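Local coordinates for glycoside hydrolase family 16 protein (Bacteroides ovatus, PDB 7KR6) that probably cleaves internal linkages of mixed-linkage beta-glucans, as an endo-glucanase of glycoside hydrolase family 16, at residues 129-134 against 199-204; 163-168 against 210-215. The protein carries 1 engineered substitution. One frame throughout, in Å; residues are numbered along the deposited sequence.

Overall arrangement
Residues 129-134 come first along the chain, on strand 125-133. Residues 163-168 follow on strand 164-171, and the two remaining segments lie on the successive strands 197-203 and 207-212. Contact 1 closes a loop of 64 residues and contact 2 one of 41. The two loops cross, because the segments alternate along the chain. Both contacts join the glycan-binding side of the beta-sandwich to the layer behind it. On that rear layer they are neighbours: strands 197-203 and 207-212 are antiparallel partners, with Ser-200 O 2.9 Å from Ser-211 N in a probable hydrogen bond. The contact centres are about 13 Å apart.

Contact 1. Residues 129-134 against 199-204; sequences FWMMGD and YSLDWD. With G2F (2-deoxy-2-fluoro-alpha-D-glucopyranose), chain C.
In the beta-sandwich (jelly-roll) fold of family 16, Phe-129 and Met-131 point from the glycan-binding layer into the interior and meet Tyr-199, Leu-201 and Trp-203 of the layer behind. The short strand axes are 9.5 Å apart at closest approach and run 30° from parallel. The Phe-129 ring takes the carbonyl of Tyr-199 at its edge, with CE2 3.6 Å from Tyr-199 O. Its CD2 also packs on Tyr-199 CB. Met-131 lies across two partners. Its SD is 3.7 Å from Leu-201 CD2. The bend at the last torsion (chi3 46°) then carries CE to 3.5 Å from Trp-203 CZ3, where the methyl approaches the indole obliquely. Trp-203 NE1 is hydrogen-bonded to Phe-228 O, and Phe-107, Tyr-109 and Phe-232 bring further rings to this indole.

Strand alternation sends Trp-130 to the other side, into the glycan pocket. G2F C6 sits 3.4 Å above the plane of its indole, over the ring centre, and the nearest ring atom is CE2, 3.5 Å from G2F C6. This fits a sugar-on-tryptophan CH-pi contact. The indole is also tied by a hydrogen bond from NE1 to Asn-237 OD1. One strand therefore has two chemistries: aromatic, thioether and aliphatic groups join the layers on one side, while a flat indole supports the fluorosugar on the other.

Contact 2. Residues 163-168 against 210-215; sequences KQVNTA and ISIDNV
Thr-167 OG1 is hydrogen-bonded to the backbone O of Asp-146 and, weakly, to that of Ile-147, and it also meets Ile-210 across the contact. It lies 3.4 Å from Ile-210 CD1 and 3.5 Å from Ile-210 CG1. The hydroxyl is thus satisfied by the neighbouring strand 144-150, and its contact with the isoleucine is van der Waals only. Chi1 of -178° sets OG1 opposite the backbone N, on the side along which the Ile-210 side chain runs the other way. Asp-146 belongs to the glycan pocket, so this buried threonine bonds to the backbone of a pocket residue; the nearest atoms of its side chain and the bound fluorosugar are about 9 Å apart.

Contact 2 lies inside the beta-sandwich. Strand 164-171 belongs to the layer that carries the glycan pocket, and strand 207-212 to the layer behind. Val-165 and Ile-212 meet end-on, methyl against methyl. Both valine methyls touch one carbon: Ile-212 CD1 is 3.9 Å from Val-165 CG2 and 4.0 Å from Val-165 CG1. The extended end of the isoleucine (chi2 165°) brings CD1 there. Phe-217 of strand 215-221 touches both Val-165 and Thr-167. Just past Ile-212 the chain reverses in a type I' beta turn to Val-215, a hairpin closed by paired backbone bonds: Val-215 N to Ile-212 O at 3.1 Å and Ile-212 N to Val-215 O at 3.0 Å.

Contact 1. Residues 129-134 against 199-204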
ATOM      1  N   PHE A 129       7.228  -8.009 -12.617  1.00 16.23           N
ATOM      2  CA  PHE A 129       8.191  -9.120 -12.543  1.00 16.63           C
ATOM      3  C   PHE A 129       8.058  -9.658 -11.129  1.00 16.19           C
ATOM      4  O   PHE A 129       8.331  -8.885 -10.180  1.00 16.15           O
ATOM      5  CB  PHE A 129       9.585  -8.568 -12.849  1.00 16.78           C
ATOM      6  CG  PHE A 129      10.748  -9.488 -12.565  1.00 18.42           C
ATOM      7  CD1 PHE A 129      10.654 -10.872 -12.750  1.00 19.13           C
ATOM      8  CD2 PHE A 129      11.943  -8.966 -12.127  1.00 19.78           C
ATOM      9  CE1 PHE A 129      11.757 -11.677 -12.506  1.00 19.66           C
ATOM     10  CE2 PHE A 129      13.056  -9.762 -11.900  1.00 18.27           C
ATOM     11  CZ  PHE A 129      12.947 -11.128 -12.089  1.00 18.59           C
ATOM     12  N   TRP A 130       7.651 -10.911 -10.986  1.00 17.40           N
ATOM     13  CA  TRP A 130       7.233 -11.401  -9.662  1.00 17.48           C
ATOM     14  C   TRP A 130       7.346 -12.922  -9.561  1.00 17.06           C
ATOM     15  O   TRP A 130       7.775 -13.555 -10.504  1.00 16.63           O
ATOM     16  CB  TRP A 130       5.831 -10.870  -9.390  1.00 17.60           C
ATOM     17  CG  TRP A 130       4.762 -11.157 -10.396  1.00 16.03           C
ATOM     18  CD1 TRP A 130       4.653 -10.686 -11.672  1.00 18.05           C
ATOM     19  CD2 TRP A 130       3.517 -11.804 -10.115  1.00 17.23           C
ATOM     20  NE1 TRP A 130       3.456 -11.052 -12.212  1.00 18.31           N
ATOM     21  CE2 TRP A 130       2.745 -11.739 -11.282  1.00 17.66           C
ATOM     22  CE3 TRP A 130       2.981 -12.440  -8.988  1.00 16.91           C
ATOM     23  CZ2 TRP A 130       1.445 -12.226 -11.329  1.00 18.60           C
ATOM     24  CZ3 TRP A 130       1.708 -12.931  -9.056  1.00 17.41           C
ATOM     25  CH2 TRP A 130       0.954 -12.833 -10.204  1.00 18.24           C
ATOM     26  N   MET A 131       7.046 -13.436  -8.375  1.00 17.75           N
ATOM     27  CA  MET A 131       7.261 -14.860  -8.056  1.00 18.40           C
ATOM     28  C   MET A 131       6.119 -15.323  -7.170  1.00 17.89           C
ATOM     29  O   MET A 131       5.606 -14.508  -6.362  1.00 17.70           O
ATOM     30  CB  MET A 131       8.603 -15.050  -7.345  1.00 18.84           C
ATOM     31  CG  MET A 131       9.794 -14.712  -8.179  1.00 19.41           C
ATOM     32  SD  MET A 131      11.296 -14.551  -7.199  1.00 24.63           S
ATOM     33  CE  MET A 131      11.331 -15.975  -6.099  1.00 23.30           C
ATOM     34  N   MET A 132       5.727 -16.593  -7.294  1.00 18.18           N
ATOM     35  CA  MET A 132       4.810 -17.204  -6.297  1.00 17.34           C
ATOM     36  C   MET A 132       5.340 -18.569  -5.901  1.00 18.53           C
ATOM     37  O   MET A 132       6.121 -19.154  -6.647  1.00 18.83           O
ATOM     38  CB  MET A 132       3.376 -17.364  -6.796  1.00 17.79           C
ATOM     39  CG  MET A 132       2.597 -16.041  -6.892  1.00 17.96           C
ATOM     40  SD  MET A 132       0.845 -16.180  -7.266  1.00 20.03           S
ATOM     41  CE  MET A 132       0.858 -16.411  -9.029  1.00 19.51           C
ATOM     42  N   GLY A 133       4.891 -19.043  -4.755  1.00 19.90           N
ATOM     43  CA  GLY A 133       5.300 -20.369  -4.272  1.00 19.31           C
ATOM     44  C   GLY A 133       4.881 -21.476  -5.218  1.00 18.43           C
ATOM     45  O   GLY A 133       3.758 -21.518  -5.681  1.00 20.82           O
ATOM     46  N   ASP A 134       5.823 -22.367  -5.512  1.00 21.96           N
ATOM     47  CA  ASP A 134       5.658 -23.504  -6.469  1.00 21.25           C
ATOM     48  C   ASP A 134       4.999 -24.668  -5.718  1.00 24.58           C
ATOM     49  O   ASP A 134       5.693 -25.673  -5.461  1.00 27.52           O
ATOM     50  CB  ASP A 134       7.013 -23.819  -7.082  1.00 21.35           C
ATOM     51  CG  ASP A 134       6.965 -24.811  -8.236  1.00 25.31           C
ATOM     52  OD1 ASP A 134       5.979 -24.779  -8.978  1.00 26.28           O
ATOM     53  OD2 ASP A 134       7.915 -25.642  -8.331  1.00 28.42           O
ATOM     54  N   TYR A 199      16.612  -5.692 -12.928  1.00 18.61           N
ATOM     55  CA  TYR A 199      15.805  -5.835 -11.699  1.00 17.95           C
ATOM     56  C   TYR A 199      16.340  -7.093 -11.016  1.00 19.38           C
ATOM     57  O   TYR A 199      16.312  -8.134 -11.656  1.00 19.49           O
ATOM     58  CB  TYR A 199      14.305  -5.900 -12.043  1.00 18.01           C
ATOM     59  CG  TYR A 199      13.852  -4.655 -12.768  1.00 18.79           C
ATOM     60  CD1 TYR A 199      13.458  -3.573 -12.026  1.00 17.95           C
ATOM     61  CD2 TYR A 199      13.907  -4.523 -14.150  1.00 19.80           C
ATOM     62  CE1 TYR A 199      13.090  -2.387 -12.625  1.00 20.97           C
ATOM     63  CE2 TYR A 199      13.564  -3.330 -14.775  1.00 19.20           C
ATOM     64  CZ  TYR A 199      13.140  -2.267 -13.998  1.00 21.27           C
ATOM     65  OH  TYR A 199      12.753  -1.080 -14.567  1.00 20.71           O
ATOM     66  N   SER A 200      16.796  -6.948  -9.772  1.00 19.37           N
ATOM     67  CA  SER A 200      17.448  -8.038  -9.006  1.00 20.65           C
ATOM     68  C   SER A 200      16.711  -8.273  -7.694  1.00 19.32           C
ATOM     69  O   SER A 200      16.300  -7.316  -7.029  1.00 18.37           O
ATOM     70  CB  SER A 200      18.872  -7.693  -8.746  1.00 22.21           C
ATOM     71  OG  SER A 200      19.525  -7.361  -9.973  1.00 25.99           O
ATOM     72  N   LEU A 201      16.614  -9.537  -7.305  1.00 19.12           N
ATOM     73  CA  LEU A 201      16.135  -9.932  -5.970  1.00 17.55           C
ATOM     74  C   LEU A 201      17.181 -10.831  -5.341  1.00 19.06           C
ATOM     75  O   LEU A 201      17.462 -11.899  -5.935  1.00 20.44           O
ATOM     76  CB  LEU A 201      14.819 -10.698  -6.074  1.00 17.79           C
ATOM     77  CG  LEU A 201      14.338 -11.277  -4.748  1.00 18.56           C
ATOM     78  CD1 LEU A 201      13.806 -10.207  -3.817  1.00 20.69           C
ATOM     79  CD2 LEU A 201      13.296 -12.320  -4.967  1.00 18.29           C
ATOM     80  N   ASP A 202      17.686 -10.421  -4.196  1.00 19.32           N
ATOM     81  CA  ASP A 202      18.519 -11.257  -3.304  1.00 20.23           C
ATOM     82  C   ASP A 202      17.582 -11.905  -2.295  1.00 20.95           C
ATOM     83  O   ASP A 202      16.675 -11.233  -1.759  1.00 21.18           O
ATOM     84  CB  ASP A 202      19.582 -10.426  -2.618  1.00 20.57           C
ATOM     85  CG  ASP A 202      20.777 -10.112  -3.487  1.00 27.44           C
ATOM     86  OD1 ASP A 202      21.479 -11.083  -3.894  1.00 28.91           O
ATOM     87  OD2 ASP A 202      21.043  -8.915  -3.685  1.00 25.69           O
ATOM     88  N   TRP A 203      17.826 -13.159  -1.953  1.00 21.28           N
ATOM     89  CA  TRP A 203      16.894 -13.923  -1.104  1.00 18.30           C
ATOM     90  C   TRP A 203      17.749 -14.864  -0.248  1.00 21.66           C
ATOM     91  O   TRP A 203      18.522 -15.641  -0.838  1.00 21.56           O
ATOM     92  CB  TRP A 203      15.930 -14.678  -2.002  1.00 20.02           C
ATOM     93  CG  TRP A 203      14.944 -15.570  -1.328  1.00 17.56           C
ATOM     94  CD1 TRP A 203      14.558 -15.635  -0.023  1.00 17.60           C
ATOM     95  CD2 TRP A 203      14.138 -16.508  -2.045  1.00 18.27           C
ATOM     96  NE1 TRP A 203      13.533 -16.527   0.110  1.00 20.84           N
ATOM     97  CE2 TRP A 203      13.282 -17.114  -1.109  1.00 18.34           C
ATOM     98  CE3 TRP A 203      14.071 -16.883  -3.384  1.00 19.51           C
ATOM     99  CZ2 TRP A 203      12.351 -18.085  -1.492  1.00 20.04           C
ATOM    100  CZ3 TRP A 203      13.156 -17.851  -3.763  1.00 19.53           C
ATOM    101  CH2 TRP A 203      12.298 -18.434  -2.819  1.00 21.77           C
ATOM    102  N   ASP A 204      17.662 -14.692   1.058  1.00 21.70           N
ATOM    103  CA  ASP A 204      18.263 -15.652   2.024  1.00 22.87           C
ATOM    104  C   ASP A 204      17.255 -15.906   3.130  1.00 22.09           C
ATOM    105  O   ASP A 204      16.133 -15.435   3.019  1.00 22.07           O
ATOM    106  CB  ASP A 204      19.627 -15.162   2.494  1.00 23.97           C
ATOM    107  CG  ASP A 204      19.637 -13.933   3.402  1.00 29.06           C
ATOM    108  OD1 ASP A 204      18.590 -13.538   3.908  1.00 23.59           O
ATOM    109  OD2 ASP A 204      20.763 -13.405   3.647  1.00 32.71           O
TER
HETATM  110  C1  G2F C   1       1.184  -9.354  -6.510  1.00 17.26           C
HETATM  111  C2  G2F C   1      -0.303  -9.362  -6.427  1.00 18.10           C
HETATM  112  C3  G2F C   1      -0.929  -9.964  -7.668  1.00 17.79           C
HETATM  113  C4  G2F C   1      -0.477  -9.151  -8.855  1.00 16.81           C
HETATM  114  C5  G2F C   1       1.080  -9.258  -8.901  1.00 17.43           C
HETATM  115  C6  G2F C   1       1.776  -8.596 -10.068  1.00 18.70           C
HETATM  116  O3  G2F C   1      -2.347  -9.989  -7.541  1.00 18.78           O
HETATM  117  O4  G2F C   1      -1.131  -9.698 -10.054  1.00 18.64           O
HETATM  118  O5  G2F C   1       1.694  -8.741  -7.704  1.00 18.90           O
HETATM  119  O6  G2F C   1       1.307  -7.203 -10.204  1.00 19.33           O
HETATM  120  F2  G2F C   1      -0.689  -9.997  -5.208  1.00 20.54           F

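Contact 2. Residues 163-168 against 210-215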
ATOM      1  N   LYS A 163       9.324   6.877 -12.931  1.00 18.98           N
ATOM      2  CA  LYS A 163      10.336   6.599 -11.896  1.00 20.14           C
ATOM      3  C   LYS A 163       9.763   5.793 -10.733  1.00 19.22           C
ATOM      4  O   LYS A 163      10.578   5.217  -9.985  1.00 19.77           O
ATOM      5  CB  LYS A 163      10.961   7.883 -11.365  1.00 22.92           C
ATOM      6  CG  LYS A 163      11.727   8.650 -12.428  1.00 24.95           C
ATOM      7  CD  LYS A 163      12.567   9.754 -11.876  1.00 27.22           C
ATOM      8  CE  LYS A 163      13.013  10.731 -12.950  1.00 27.81           C
ATOM      9  NZ  LYS A 163      13.710  11.872 -12.302  1.00 36.05           N
ATOM     10  N   GLN A 164       8.449   5.747 -10.554  1.00 18.63           N
ATOM     11  CA  GLN A 164       7.854   5.214  -9.306  1.00 19.44           C
ATOM     12  C   GLN A 164       7.726   3.694  -9.390  1.00 16.90           C
ATOM     13  O   GLN A 164       6.931   3.174 -10.216  1.00 21.08           O
ATOM     14  CB  GLN A 164       6.510   5.851  -9.003  1.00 20.05           C
ATOM     15  CG  GLN A 164       6.043   5.399  -7.642  1.00 23.07           C
ATOM     16  CD  GLN A 164       4.669   5.920  -7.344  1.00 26.60           C
ATOM     17  OE1 GLN A 164       4.484   7.129  -7.204  1.00 29.86           O
ATOM     18  NE2 GLN A 164       3.729   5.003  -7.314  1.00 31.73           N
ATOM     19  N   VAL A 165       8.446   3.018  -8.505  1.00 18.50           N
ATOM     20  CA  VAL A 165       8.441   1.548  -8.453  1.00 17.57           C
ATOM     21  C   VAL A 165       7.759   1.112  -7.165  1.00 17.46           C
ATOM     22  O   VAL A 165       7.988   1.710  -6.103  1.00 18.69           O
ATOM     23  CB  VAL A 165       9.859   0.979  -8.522  1.00 19.30           C
ATOM     24  CG1 VAL A 165       9.837  -0.524  -8.374  1.00 18.93           C
ATOM     25  CG2 VAL A 165      10.543   1.376  -9.813  1.00 22.53           C
ATOM     26  N   ASN A 166       7.023   0.029  -7.274  1.00 18.40           N
ATOM     27  CA  ASN A 166       6.333  -0.623  -6.154  1.00 18.73           C
ATOM     28  C   ASN A 166       6.937  -2.011  -5.987  1.00 17.69           C
ATOM     29  O   ASN A 166       7.166  -2.667  -7.001  1.00 18.70           O
ATOM     30  CB  ASN A 166       4.843  -0.656  -6.464  1.00 20.88           C
ATOM     31  CG  ASN A 166       4.187   0.658  -6.056  1.00 25.85           C
ATOM     32  OD1 ASN A 166       4.317   1.705  -6.742  1.00 28.55           O
ATOM     33  ND2 ASN A 166       3.523   0.621  -4.906  1.00 26.19           N
ATOM     34  N   THR A 167       7.233  -2.396  -4.783  1.00 15.66           N
ATOM     35  CA  THR A 167       7.645  -3.785  -4.491  1.00 15.90           C
ATOM     36  C   THR A 167       6.788  -4.254  -3.310  1.00 17.12           C
ATOM     37  O   THR A 167       6.383  -3.417  -2.468  1.00 18.37           O
ATOM     38  CB  THR A 167       9.150  -3.844  -4.273  1.00 17.65           C
ATOM     39  OG1 THR A 167       9.511  -5.215  -4.045  1.00 18.83           O
ATOM     40  CG2 THR A 167       9.579  -3.030  -3.074  1.00 18.34           C
ATOM     41  N   ALA A 168       6.501  -5.545  -3.199  1.00 16.60           N
ATOM     42  CA  ALA A 168       5.536  -6.015  -2.214  1.00 15.45           C
ATOM     43  C   ALA A 168       5.747  -7.495  -1.909  1.00 14.94           C
ATOM     44  O   ALA A 168       6.238  -8.224  -2.784  1.00 17.02           O
ATOM     45  CB  ALA A 168       4.110  -5.797  -2.630  1.00 18.43           C
ATOM     46  N   ILE A 210      15.506  -6.068  -2.969  1.00 18.28           N
ATOM     47  CA  ILE A 210      15.304  -5.652  -4.359  1.00 18.32           C
ATOM     48  C   ILE A 210      16.337  -4.590  -4.745  1.00 17.99           C
ATOM     49  O   ILE A 210      16.510  -3.631  -3.964  1.00 18.27           O
ATOM     50  CB  ILE A 210      13.845  -5.165  -4.564  1.00 20.06           C
ATOM     51  CG1 ILE A 210      12.801  -6.278  -4.359  1.00 20.86           C
ATOM     52  CG2 ILE A 210      13.725  -4.613  -5.949  1.00 19.34           C
ATOM     53  CD1 ILE A 210      12.429  -6.546  -2.933  1.00 19.89           C
ATOM     54  N   SER A 211      16.984  -4.792  -5.892  1.00 19.79           N
ATOM     55  CA  SER A 211      17.878  -3.797  -6.526  1.00 19.39           C
ATOM     56  C   SER A 211      17.396  -3.441  -7.926  1.00 20.24           C
ATOM     57  O   SER A 211      16.812  -4.295  -8.630  1.00 19.38           O
ATOM     58  CB  SER A 211      19.344  -4.262  -6.532  1.00 20.27           C
ATOM     59  OG  SER A 211      19.813  -4.588  -5.228  1.00 21.94           O
ATOM     60  N   ILE A 212      17.723  -2.219  -8.366  1.00 19.16           N
ATOM     61  CA  ILE A 212      17.391  -1.722  -9.706  1.00 20.09           C
ATOM     62  C   ILE A 212      18.679  -1.090 -10.232  1.00 20.08           C
ATOM     63  O   ILE A 212      19.196  -0.169  -9.579  1.00 20.44           O
ATOM     64  CB  ILE A 212      16.176  -0.761  -9.694  1.00 21.24           C
ATOM     65  CG1 ILE A 212      14.947  -1.451  -9.093  1.00 23.91           C
ATOM     66  CG2 ILE A 212      15.883  -0.239 -11.076  1.00 21.78           C
ATOM     67  CD1 ILE A 212      13.833  -0.504  -8.724  1.00 23.85           C
ATOM     68  N   ASP A 213      19.163  -1.651 -11.320  1.00 21.41           N
ATOM     69  CA  ASP A 213      20.472  -1.299 -11.902  1.00 22.26           C
ATOM     70  C   ASP A 213      21.543  -1.302 -10.819  1.00 22.37           C
ATOM     71  O   ASP A 213      22.342  -0.338 -10.745  1.00 21.85           O
ATOM     72  CB  ASP A 213      20.360   0.041 -12.612  1.00 23.65           C
ATOM     73  CG  ASP A 213      19.558   0.016 -13.898  1.00 25.21           C
ATOM     74  OD1 ASP A 213      19.510  -1.030 -14.524  1.00 26.32           O
ATOM     75  OD2 ASP A 213      19.040   1.085 -14.283  1.00 31.80           O
ATOM     76  N   ASN A 214      21.508  -2.327  -9.960  1.00 21.15           N
ATOM     77  CA  ASN A 214      22.536  -2.641  -8.940  1.00 24.04           C
ATOM     78  C   ASN A 214      22.543  -1.616  -7.808  1.00 20.62           C
ATOM     79  O   ASN A 214      23.425  -1.679  -6.940  1.00 24.32           O
ATOM     80  CB  ASN A 214      23.913  -2.791  -9.572  1.00 23.67           C
ATOM     81  CG  ASN A 214      23.955  -3.928 -10.559  1.00 31.84           C
ATOM     82  OD1 ASN A 214      23.417  -4.999 -10.297  1.00 28.96           O
ATOM     83  ND2 ASN A 214      24.518  -3.662 -11.719  1.00 35.63           N
ATOM     84  N   VAL A 215      21.504  -0.805  -7.688  1.00 19.25           N
ATOM     85  CA  VAL A 215      21.340   0.081  -6.520  1.00 19.73           C
ATOM     86  C   VAL A 215      20.242  -0.532  -5.638  1.00 20.42           C
ATOM     87  O   VAL A 215      19.093  -0.683  -6.132  1.00 20.44           O
ATOM     88  CB  VAL A 215      21.023   1.525  -6.948  1.00 21.20           C
ATOM     89  CG1 VAL A 215      20.829   2.433  -5.758  1.00 21.75           C
ATOM     90  CG2 VAL A 215      22.122   2.073  -7.857  1.00 21.77           C
TER